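Germination protein YpeB (Bacillus megaterium QM B1551, PDB 5BOI) is involved in bacterial spore germination, probably as an inhibitory protein; this chain is its PepSY-containing C-terminal part. Local coordinates at residues Ala189-Asp194 with Val199-Phe204; Glu122-Glu125 with Arg129-Pro132; His99-Leu104 with Lys152-Lys157; Thr175-Asn180 with Ile215-Asp220. One frame throughout, in Å; residues are numbered along the deposited sequence.

Contact 1 of 4, residues Ala189-Asp194 with Val199-Phe204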
# COMPACT_ATOMS: atom_id res chain seq x y z
N ALA A 189 2.73 16.04 -4.28
CA ALA A 189 3.15 14.74 -3.74
C ALA A 189 4.52 14.86 -3.07
O ALA A 189 5.32 15.73 -3.43
CB ALA A 189 3.18 13.69 -4.84
N ILE A 190 4.75 14.02 -2.07
CA ILE A 190 6.05 13.88 -1.44
C ILE A 190 6.64 12.53 -1.86
O ILE A 190 5.98 11.50 -1.71
CB ILE A 190 5.97 13.94 0.08
CG1 ILE A 190 5.63 15.37 0.53
CG2 ILE A 190 7.29 13.47 0.71
CD1 ILE A 190 5.45 15.49 2.02
N ILE A 191 7.85 12.54 -2.39
CA ILE A 191 8.56 11.31 -2.68
C ILE A 191 9.97 11.48 -2.16
O ILE A 191 10.36 12.59 -1.74
CB ILE A 191 8.62 10.97 -4.19
CG1 ILE A 191 9.43 12.04 -4.95
CG2 ILE A 191 7.23 10.77 -4.79
CD1 ILE A 191 9.73 11.69 -6.40
N THR A 192 10.75 10.41 -2.20
CA THR A 192 12.19 10.58 -2.04
C THR A 192 12.81 10.95 -3.39
O THR A 192 12.27 10.60 -4.44
CB THR A 192 12.86 9.33 -1.50
OG1 THR A 192 12.61 8.25 -2.40
CG2 THR A 192 12.31 9.00 -0.11
N ASN A 193 13.92 11.68 -3.36
CA ASN A 193 14.71 11.86 -4.56
C ASN A 193 15.59 10.64 -4.69
O ASN A 193 15.45 9.70 -3.91
CB ASN A 193 15.53 13.15 -4.49
CG ASN A 193 16.39 13.23 -3.24
OD1 ASN A 193 16.65 12.21 -2.57
ND2 ASN A 193 16.79 14.44 -2.88
N ASP A 194 16.53 10.63 -5.64
CA ASP A 194 17.34 9.44 -5.84
C ASP A 194 18.21 9.10 -4.62
O ASP A 194 18.75 8.01 -4.53
CB ASP A 194 18.22 9.58 -7.08
CG ASP A 194 18.62 8.24 -7.67
OD1 ASP A 194 17.85 7.28 -7.48
OD2 ASP A 194 19.70 8.14 -8.30
N VAL A 199 11.15 15.08 -0.79
CA VAL A 199 11.07 16.26 -1.65
C VAL A 199 9.63 16.51 -2.08
O VAL A 199 8.92 15.56 -2.42
CB VAL A 199 11.97 16.07 -2.89
CG1 VAL A 199 11.62 17.08 -3.96
CG2 VAL A 199 13.45 16.22 -2.49
N LEU A 200 9.19 17.77 -2.05
CA LEU A 200 7.85 18.10 -2.53
C LEU A 200 7.85 18.26 -4.05
O LEU A 200 8.70 18.98 -4.59
CB LEU A 200 7.33 19.39 -1.88
CG LEU A 200 5.90 19.82 -2.21
CD1 LEU A 200 4.86 18.86 -1.63
CD2 LEU A 200 5.62 21.26 -1.71
N CYS A 201 6.90 17.61 -4.72
CA CYS A 201 6.80 17.62 -6.18
C CYS A 201 5.39 17.86 -6.69
O CYS A 201 4.42 17.53 -6.02
CB CYS A 201 7.26 16.29 -6.79
SG CYS A 201 8.94 15.77 -6.41
N TYR A 202 5.27 18.39 -7.90
CA TYR A 202 3.99 18.28 -8.62
C TYR A 202 4.02 16.94 -9.34
O TYR A 202 4.99 16.66 -10.06
CB TYR A 202 3.82 19.39 -9.64
CG TYR A 202 3.63 20.75 -8.99
CD1 TYR A 202 2.38 21.12 -8.54
CD2 TYR A 202 4.70 21.63 -8.84
CE1 TYR A 202 2.19 22.36 -7.93
CE2 TYR A 202 4.53 22.89 -8.26
CZ TYR A 202 3.26 23.24 -7.79
OH TYR A 202 3.04 24.48 -7.18
N GLU A 203 2.99 16.13 -9.14
CA GLU A 203 2.88 14.84 -9.80
C GLU A 203 1.91 14.96 -10.97
O GLU A 203 0.81 15.46 -10.81
CB GLU A 203 2.37 13.78 -8.81
CG GLU A 203 2.04 12.45 -9.45
CD GLU A 203 0.92 11.74 -8.73
OE1 GLU A 203 0.96 11.70 -7.48
OE2 GLU A 203 0.01 11.21 -9.41
N PHE A 204 2.33 14.52 -12.14
CA PHE A 204 1.49 14.54 -13.33
C PHE A 204 1.23 13.12 -13.81
O PHE A 204 2.16 12.32 -13.95
CB PHE A 204 2.15 15.35 -14.45
CG PHE A 204 2.33 16.83 -14.12
CD1 PHE A 204 1.30 17.73 -14.38
CD2 PHE A 204 3.52 17.30 -13.57
CE1 PHE A 204 1.44 19.09 -14.08
CE2 PHE A 204 3.68 18.64 -13.28
CZ PHE A 204 2.64 19.55 -13.53

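Contact 2 of 4, residues Glu122-Glu125 with Arg129-Pro132. With SO4 (sulfate ion), chain B; SO4 (sulfate ion), chain C.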
# COMPACT_ATOMS: atom_id res chain seq x y z
N GLU A 122 -0.64 7.27 1.43
CA GLU A 122 -1.34 8.18 2.30
C GLU A 122 -1.62 9.50 1.60
O GLU A 122 -0.78 10.01 0.84
CB GLU A 122 -0.55 8.43 3.58
CG GLU A 122 -1.30 9.33 4.57
CD GLU A 122 -0.43 9.77 5.72
OE1 GLU A 122 0.81 9.75 5.56
OE2 GLU A 122 -0.98 10.16 6.77
N GLN A 123 -2.80 10.05 1.87
CA GLN A 123 -3.15 11.36 1.37
C GLN A 123 -3.37 12.29 2.58
O GLN A 123 -4.12 11.92 3.49
CB GLN A 123 -4.39 11.21 0.48
CG GLN A 123 -5.24 12.41 0.19
CD GLN A 123 -6.45 12.00 -0.63
OE1 GLN A 123 -7.43 11.47 -0.10
NE2 GLN A 123 -6.38 12.22 -1.93
N THR A 124 -2.70 13.44 2.63
CA THR A 124 -2.86 14.39 3.75
C THR A 124 -4.23 15.06 3.68
O THR A 124 -4.97 14.88 2.72
CB THR A 124 -1.80 15.51 3.77
OG1 THR A 124 -2.02 16.38 2.65
CG2 THR A 124 -0.35 14.93 3.69
N GLU A 125 -4.51 15.89 4.69
CA GLU A 125 -5.79 16.61 4.82
C GLU A 125 -6.11 17.38 3.54
O GLU A 125 -7.23 17.32 3.05
CB GLU A 125 -5.71 17.55 6.03
CG GLU A 125 -6.91 18.44 6.25
CD GLU A 125 -6.72 19.33 7.47
OE1 GLU A 125 -6.54 20.55 7.30
OE2 GLU A 125 -6.74 18.79 8.60
N ARG A 129 -0.12 13.63 -1.75
CA ARG A 129 0.14 12.18 -1.73
C ARG A 129 1.52 11.88 -1.15
O ARG A 129 2.53 12.35 -1.69
CB ARG A 129 0.01 11.59 -3.13
CG ARG A 129 -1.46 11.53 -3.54
CD ARG A 129 -1.72 11.29 -5.00
NE ARG A 129 -3.13 11.58 -5.27
CZ ARG A 129 -3.77 11.28 -6.40
NH1 ARG A 129 -3.13 10.67 -7.39
NH2 ARG A 129 -5.05 11.59 -6.52
N ILE A 130 1.56 11.11 -0.07
CA ILE A 130 2.82 10.83 0.61
C ILE A 130 3.27 9.43 0.20
O ILE A 130 2.91 8.43 0.83
CB ILE A 130 2.68 10.90 2.14
CG1 ILE A 130 1.95 12.17 2.60
CG2 ILE A 130 4.02 10.74 2.81
CD1 ILE A 130 2.66 13.45 2.26
N TYR A 131 4.03 9.36 -0.88
CA TYR A 131 4.41 8.06 -1.42
C TYR A 131 5.22 7.14 -0.48
O TYR A 131 5.04 5.93 -0.54
CB TYR A 131 5.13 8.26 -2.76
CG TYR A 131 4.14 8.48 -3.88
CD1 TYR A 131 3.59 9.73 -4.12
CD2 TYR A 131 3.75 7.43 -4.70
CE1 TYR A 131 2.67 9.92 -5.13
CE2 TYR A 131 2.84 7.60 -5.71
CZ TYR A 131 2.30 8.82 -5.92
OH TYR A 131 1.38 8.96 -6.93
N PRO A 132 6.08 7.69 0.41
CA PRO A 132 6.76 6.81 1.37
C PRO A 132 5.82 6.06 2.33
O PRO A 132 6.17 4.98 2.81
CB PRO A 132 7.64 7.79 2.17
CG PRO A 132 7.89 8.92 1.22
CD PRO A 132 6.62 9.07 0.45
S SO4 B . -1.65 19.45 4.92
O1 SO4 B . -0.93 18.64 5.89
O2 SO4 B . -1.48 18.89 3.58
O3 SO4 B . -3.07 19.47 5.27
O4 SO4 B . -1.13 20.82 4.93
S SO4 C . -8.90 14.15 -4.60
O1 SO4 C . -8.24 13.56 -3.44
O2 SO4 C . -8.36 13.57 -5.83
O3 SO4 C . -8.70 15.60 -4.62
O4 SO4 C . -10.34 13.86 -4.53
O HOH W 1 -4.59 13.59 -3.66

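Contact 3 of 4, residues His99-Leu104 with Lys152-Lys157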
# COMPACT_ATOMS: atom_id res chain seq x y z
N HIS A 99 -11.48 -1.78 7.07
CA HIS A 99 -10.61 -2.22 8.15
C HIS A 99 -9.77 -1.09 8.73
O HIS A 99 -8.64 -1.32 9.16
CB HIS A 99 -9.71 -3.36 7.67
CG HIS A 99 -10.46 -4.63 7.43
ND1 HIS A 99 -11.16 -4.87 6.27
CD2 HIS A 99 -10.66 -5.71 8.23
CE1 HIS A 99 -11.74 -6.06 6.35
NE2 HIS A 99 -11.46 -6.59 7.52
N ARG A 100 -10.33 0.12 8.74
CA ARG A 100 -9.77 1.29 9.42
C ARG A 100 -8.51 1.87 8.79
O ARG A 100 -7.79 2.62 9.44
CB ARG A 100 -9.49 0.97 10.90
CG ARG A 100 -10.73 0.93 11.78
CD ARG A 100 -10.43 0.33 13.15
NE ARG A 100 -9.02 0.47 13.53
CZ ARG A 100 -8.45 -0.21 14.52
NH1 ARG A 100 -7.17 -0.02 14.79
NH2 ARG A 100 -9.16 -1.06 15.24
N PHE A 101 -8.25 1.52 7.53
CA PHE A 101 -7.18 2.17 6.78
C PHE A 101 -7.81 3.21 5.89
O PHE A 101 -8.19 2.92 4.75
CB PHE A 101 -6.38 1.16 5.97
CG PHE A 101 -5.50 0.28 6.81
CD1 PHE A 101 -4.22 0.68 7.15
CD2 PHE A 101 -5.96 -0.94 7.28
CE1 PHE A 101 -3.41 -0.12 7.93
CE2 PHE A 101 -5.16 -1.74 8.07
CZ PHE A 101 -3.88 -1.33 8.39
N GLU A 102 -7.95 4.42 6.43
CA GLU A 102 -8.59 5.52 5.73
C GLU A 102 -7.55 6.48 5.17
O GLU A 102 -6.39 6.48 5.61
CB GLU A 102 -9.54 6.28 6.65
CG GLU A 102 -10.33 5.41 7.62
CD GLU A 102 -11.28 4.46 6.92
OE1 GLU A 102 -11.77 4.82 5.83
OE2 GLU A 102 -11.52 3.36 7.46
N SER A 103 -7.97 7.29 4.20
CA SER A 103 -7.15 8.35 3.59
C SER A 103 -5.99 7.78 2.77
O SER A 103 -4.91 8.37 2.72
CB SER A 103 -6.61 9.31 4.65
OG SER A 103 -5.56 8.71 5.39
N LEU A 104 -6.23 6.64 2.13
CA LEU A 104 -5.27 6.07 1.18
C LEU A 104 -5.79 6.26 -0.24
O LEU A 104 -7.00 6.32 -0.46
CB LEU A 104 -5.06 4.60 1.49
CG LEU A 104 -4.33 4.32 2.81
CD1 LEU A 104 -4.45 2.86 3.17
CD2 LEU A 104 -2.86 4.69 2.67
N LYS A 152 3.67 -1.94 6.58
CA LYS A 152 4.89 -1.64 7.32
C LYS A 152 5.35 -0.21 7.05
O LYS A 152 5.66 0.53 7.98
CB LYS A 152 5.99 -2.65 6.96
CG LYS A 152 5.73 -4.05 7.53
CD LYS A 152 6.78 -5.06 7.08
CE LYS A 152 8.02 -4.99 7.96
NZ LYS A 152 8.83 -6.25 7.88
N ASP A 153 5.36 0.19 5.78
CA ASP A 153 5.76 1.55 5.41
C ASP A 153 4.82 2.59 6.01
O ASP A 153 5.25 3.57 6.61
CB ASP A 153 5.81 1.70 3.89
CG ASP A 153 6.95 0.92 3.26
OD1 ASP A 153 7.98 0.73 3.94
OD2 ASP A 153 6.83 0.50 2.08
N PHE A 154 3.52 2.36 5.85
CA PHE A 154 2.50 3.28 6.33
C PHE A 154 2.55 3.47 7.83
O PHE A 154 2.46 4.60 8.32
CB PHE A 154 1.11 2.77 5.92
CG PHE A 154 -0.02 3.65 6.37
CD1 PHE A 154 -0.16 4.93 5.87
CD2 PHE A 154 -0.97 3.18 7.27
CE1 PHE A 154 -1.22 5.74 6.28
CE2 PHE A 154 -2.03 3.97 7.67
CZ PHE A 154 -2.15 5.26 7.18
N LEU A 155 2.67 2.38 8.57
CA LEU A 155 2.56 2.43 10.03
C LEU A 155 3.84 2.92 10.70
O LEU A 155 3.79 3.51 11.77
CB LEU A 155 2.18 1.07 10.60
CG LEU A 155 0.76 0.55 10.35
CD1 LEU A 155 0.61 -0.88 10.87
CD2 LEU A 155 -0.28 1.45 11.00
N LEU A 156 4.98 2.68 10.06
CA LEU A 156 6.27 2.98 10.69
C LEU A 156 6.96 4.23 10.13
O LEU A 156 7.57 4.99 10.88
CB LEU A 156 7.19 1.77 10.58
CG LEU A 156 6.67 0.48 11.22
CD1 LEU A 156 7.57 -0.70 10.87
CD2 LEU A 156 6.55 0.63 12.73
N LYS A 157 6.87 4.44 8.82
CA LYS A 157 7.46 5.63 8.21
C LYS A 157 6.58 6.85 8.41
O LYS A 157 7.00 7.98 8.15
CB LYS A 157 7.69 5.43 6.71
CG LYS A 157 8.91 4.59 6.38
CD LYS A 157 9.00 4.27 4.89
CE LYS A 157 10.18 3.34 4.61
NZ LYS A 157 10.19 2.75 3.24

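Contact 4 of 4, residues Thr175-Asn180 with Ile215-Asp220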
# COMPACT_ATOMS: atom_id res chain seq x y z
N THR A 175 5.00 23.35 -17.54
CA THR A 175 5.80 23.70 -18.71
C THR A 175 7.13 22.94 -18.70
O THR A 175 7.83 22.88 -19.72
CB THR A 175 6.09 25.21 -18.80
OG1 THR A 175 6.94 25.59 -17.71
CG2 THR A 175 4.79 26.00 -18.73
N LYS A 176 7.45 22.36 -17.56
CA LYS A 176 8.70 21.63 -17.40
C LYS A 176 8.60 20.23 -18.00
O LYS A 176 9.61 19.58 -18.24
CB LYS A 176 9.09 21.56 -15.92
CG LYS A 176 9.21 22.93 -15.26
CD LYS A 176 9.99 23.91 -16.14
CE LYS A 176 10.51 25.09 -15.34
NZ LYS A 176 10.84 26.26 -16.21
N LEU A 177 7.37 19.79 -18.26
CA LEU A 177 7.13 18.50 -18.90
C LEU A 177 7.66 18.49 -20.32
O LEU A 177 7.93 19.53 -20.90
CB LEU A 177 5.64 18.16 -18.92
CG LEU A 177 5.05 17.88 -17.55
CD1 LEU A 177 3.55 17.66 -17.64
CD2 LEU A 177 5.75 16.69 -16.91
N ASN A 178 7.79 17.29 -20.87
CA ASN A 178 8.17 17.16 -22.27
C ASN A 178 6.96 17.47 -23.14
O ASN A 178 5.82 17.24 -22.74
CB ASN A 178 8.73 15.77 -22.56
CG ASN A 178 10.16 15.60 -22.08
OD1 ASN A 178 10.84 16.58 -21.79
ND2 ASN A 178 10.62 14.36 -22.01
N SER A 179 7.22 18.00 -24.33
CA SER A 179 6.18 18.51 -25.21
C SER A 179 5.16 17.45 -25.61
O SER A 179 4.01 17.76 -25.93
CB SER A 179 6.82 19.11 -26.46
OG SER A 179 7.94 19.91 -26.13
N ASN A 180 5.57 16.19 -25.59
CA ASN A 180 4.72 15.10 -26.06
C ASN A 180 3.76 14.56 -25.00
O ASN A 180 2.90 13.73 -25.30
CB ASN A 180 5.58 13.96 -26.61
CG ASN A 180 6.83 13.72 -25.79
OD1 ASN A 180 7.22 14.56 -24.98
ND2 ASN A 180 7.47 12.58 -26.00
N ILE A 215 4.83 11.35 -13.85
CA ILE A 215 6.02 12.20 -13.85
C ILE A 215 6.02 13.14 -12.66
O ILE A 215 5.02 13.85 -12.42
CB ILE A 215 6.13 13.01 -15.14
CG1 ILE A 215 6.32 12.07 -16.34
CG2 ILE A 215 7.36 13.99 -15.08
CD1 ILE A 215 5.74 12.60 -17.64
N PHE A 216 7.12 13.15 -11.91
CA PHE A 216 7.25 14.04 -10.76
C PHE A 216 8.19 15.21 -11.08
O PHE A 216 9.34 14.98 -11.48
CB PHE A 216 7.78 13.29 -9.54
CG PHE A 216 6.84 12.21 -9.03
CD1 PHE A 216 6.87 10.93 -9.58
CD2 PHE A 216 5.96 12.48 -7.99
CE1 PHE A 216 6.01 9.93 -9.09
CE2 PHE A 216 5.11 11.49 -7.50
CZ PHE A 216 5.14 10.22 -8.05
N ILE A 217 7.70 16.44 -10.88
CA ILE A 217 8.50 17.66 -11.12
C ILE A 217 8.75 18.36 -9.77
O ILE A 217 7.80 18.66 -9.04
CB ILE A 217 7.78 18.63 -12.08
CG1 ILE A 217 7.58 18.01 -13.47
CG2 ILE A 217 8.52 19.98 -12.20
CD1 ILE A 217 8.85 17.54 -14.14
N ASN A 218 10.02 18.58 -9.44
CA ASN A 218 10.38 19.22 -8.17
C ASN A 218 9.66 20.57 -8.01
O ASN A 218 9.69 21.40 -8.92
CB ASN A 218 11.92 19.42 -8.10
CG ASN A 218 12.37 19.90 -6.72
OD1 ASN A 218 12.06 21.02 -6.30
ND2 ASN A 218 13.11 19.06 -6.01
N ALA A 219 8.98 20.78 -6.88
CA ALA A 219 8.13 21.98 -6.69
C ALA A 219 8.93 23.24 -6.36
O ALA A 219 8.34 24.32 -6.23
CB ALA A 219 7.09 21.74 -5.60
N ASP A 220 10.25 23.10 -6.19
CA ASP A 220 11.13 24.26 -5.95
C ASP A 220 11.95 24.61 -7.18
O ASP A 220 12.14 25.78 -7.48
CB ASP A 220 12.06 24.00 -4.76
CG ASP A 220 11.31 23.98 -3.41
OD1 ASP A 220 10.12 24.36 -3.38
OD2 ASP A 220 11.91 23.57 -2.39

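Contact 1 of 4, residues Ala189-Asp194 with Val199-Phe204
Ile191 sets CG1 between its backbone N and carbonyl carbon (chi1 64°), which brings this branch against Cys201 SG, 4.0 Å from it; the sulfur lies anti to its own carbonyl carbon. On the other face of the sheet Leu200 carries CG anti to its backbone N (chi1 -176°), and CD1 comes within 4.2 Å of Ile190 CG1, the two side chains crossing at a slant. Between these two faces runs an antiparallel ladder. Ala189 and Cys201 form a hydrogen-bonded pair, with Cys201 N to Ala189 O at 2.8 Å, and Ile191 and Val199 form a second, with Val199 N to Ile191 O also at 2.8 Å. Ile190 and Leu200 are the non-hydrogen-bonded pair between them. The strands meet at 124° between their directions, a marked twist. Past the end of the first strand, Asn193 turns ND2 to 3.8 Å from Val199 CG2, while its OD1 accepts from Leu195 N and Glu197 N and so braces the hairpin turn. At the other end the Ala189 methyl lies 4.0 Å from Glu203 OE1. Phe216 of strand 211-218 packs on Ala189, Ile191 and Glu203, whereas Ile163 touches Ile190 and Leu200 on the opposite face. Backbone bonds from Ile190 to Arg129 and Tyr131, and from Leu200 to Ala219, place the hairpin between strands 129-130 and 211-218.

Contact 2 of 4, residues Glu122-Glu125 with Arg129-Pro132
Glu122 O receives Ile130 N at 2.7 Å in an almost perfectly straight bond, 178° at the hydrogen. Beside it the Glu122 carboxylate and the Ile130 side chain run together in the same direction, OE1 lying 4.0 Å from CG1. Thr124 crosses Ile130 at about a right angle, and its methyl CG2 touches Ile130 CD1 at 3.6 Å. Gln123 and Arg129, a non-hydrogen-bonded antiparallel pair with both side chains on one face, are joined through a water that accepts from Gln123 NE2 at 2.8 Å and from Arg129 NE at 3.0 Å. The same NE2 also reaches O1 of the chain C sulfate, but through a strongly bent and weak bond. Arg129 NH2 has O2 of that sulfate in the plane at the guanidinium edge, 3.9 Å away and thus too far for a bond; its ion pairs with Glu185 and Glu203 are long and weak. Thr124, with OG1 between its backbone N and carbonyl carbon (chi1 69°), donates to O2 of the chain B sulfate at 2.7 Å and accepts from Val128 N. A leucine in place of Gln123 would probably leave the bridging water with Arg129 NE but without its amide partner, and deprive the chain C sulfate of one weak donor. Farther out, Ile190 and Ile163 pack on Ile130. The sulfates probably come from the crystallisation liquor; their binding by the hydroxyls of Thr124 and Ser126, the Arg187 guanidinium and, weakly, the Gln123 amide suggests that this end of the hairpin can accept an anion, though no natural ligand is implied.

Contact 3 of 4, residues His99-Leu104 with Lys152-Lys157
One helical turn around Phe154, the residue that meets Phe101 and Leu104, is closed by Lys157 N donating to Asp153 O at 2.9 Å. The same two residues add a salt bridge: Lys157 NZ stands 3.1 Å from Asp153 OD1, well above the carboxylate plane and not within it. No polar bond crosses the contact itself, which is aromatic and aliphatic. Phe154 holds CG anti to its backbone N (chi1 180°), and this sends the ring out from the helix to the loop. Its CE2 comes to the edge of the Phe101 ring, close to that ring's plane, 4.0 Å from CD1, as the two side chains slide past each other from opposite directions. Leu104 lays CD2 over one face of the Phe154 ring, 4.1 Å from CE1. Without the Phe154 ring, as with an alanine here, a gap would probably open between helix and loop, the Phe101 edge and the Leu104 methyl losing their partner on the helix. Around it, Phe149 meets the Phe101 ring edge-to-face, Leu96 of helix 85-98 packs on Phe101 and Leu104, and Val135 of strand 134-140 touches Leu104 and Phe154, so helix 152-156 sits against both the helix-to-strand loop and strand 134-140.

Contact 4 of 4, residues Thr175-Asn180 with Ile215-Asp220
Apolar packing carries the whole contact, and Leu177 is its centre. The residue turns CG anti to its carbonyl carbon (chi1 -69°), beside the backbone N, and the CD2 methyl thereby reaches the strand. There CD2 meets Ile215 CG2 at 3.6 Å and Ile217 CG1 at 4.1 Å, so a single methyl spans two side chains set two residues apart on the same face of the strand; Leu177 and Ile215 approach at a slant. Alongside, Lys176 contributes only the root of its chain, with CB 4.1 Å from Ile217 CG2. The rest of the lysine bends at its second torsion and leads away from the strand. The backbones stay well apart, Lys176 CA lying 7.4 Å from Ile217 CA, which fits packing by side chains rather than strand pairing.

Hydrogen bonds do not cross between 175-180 and 215-220; they shape the end of the strand. Asn218 OD1 accepts Asp220 N at 2.8 Å, the donor tilted 16° from the carbonyl plane, and this makes an Asx turn. Thr221 N binds the same oxygen, while ND2 gives a bond to Glu225 OE2, so both ends of the amide are occupied and its rotation is fixed.

Phe204 and Val183 add to the apolar surroundings of Leu177, joining it to strands 198-208 and 182-192 as well. A short helix, 170-175, whose following loop is laid over one face of an antiparallel sheet is consistent with the helix-on-sheet build of a PepSY domain.

Overall arrangement
Strands of contacts 1, 2 and 4 pair in succession. Contact 2 meets contact 1 where Ile190 N lies 2.8 Å from Arg129 O, a probable hydrogen bond that joins the part holding contacts 2 and 3 to the C-terminal part holding contacts 1 and 4, and Ile190 CD1 packs 3.5 Å from Ile130 CD1. Strand 211-218 of contact 4 pairs with strand 198-208 of contact 1, with Tyr202 N 2.8 Å from Ile217 O. Contact 3 borders contact 2, their centres about 10 Å apart, and Gln123 N lies 2.8 Å from Ser103 O. From contact 3 to contact 4 the centres are about 29 Å apart, with no touch. The two sulfates belong to contact 2, beside the strand junction between contacts 1 and 2.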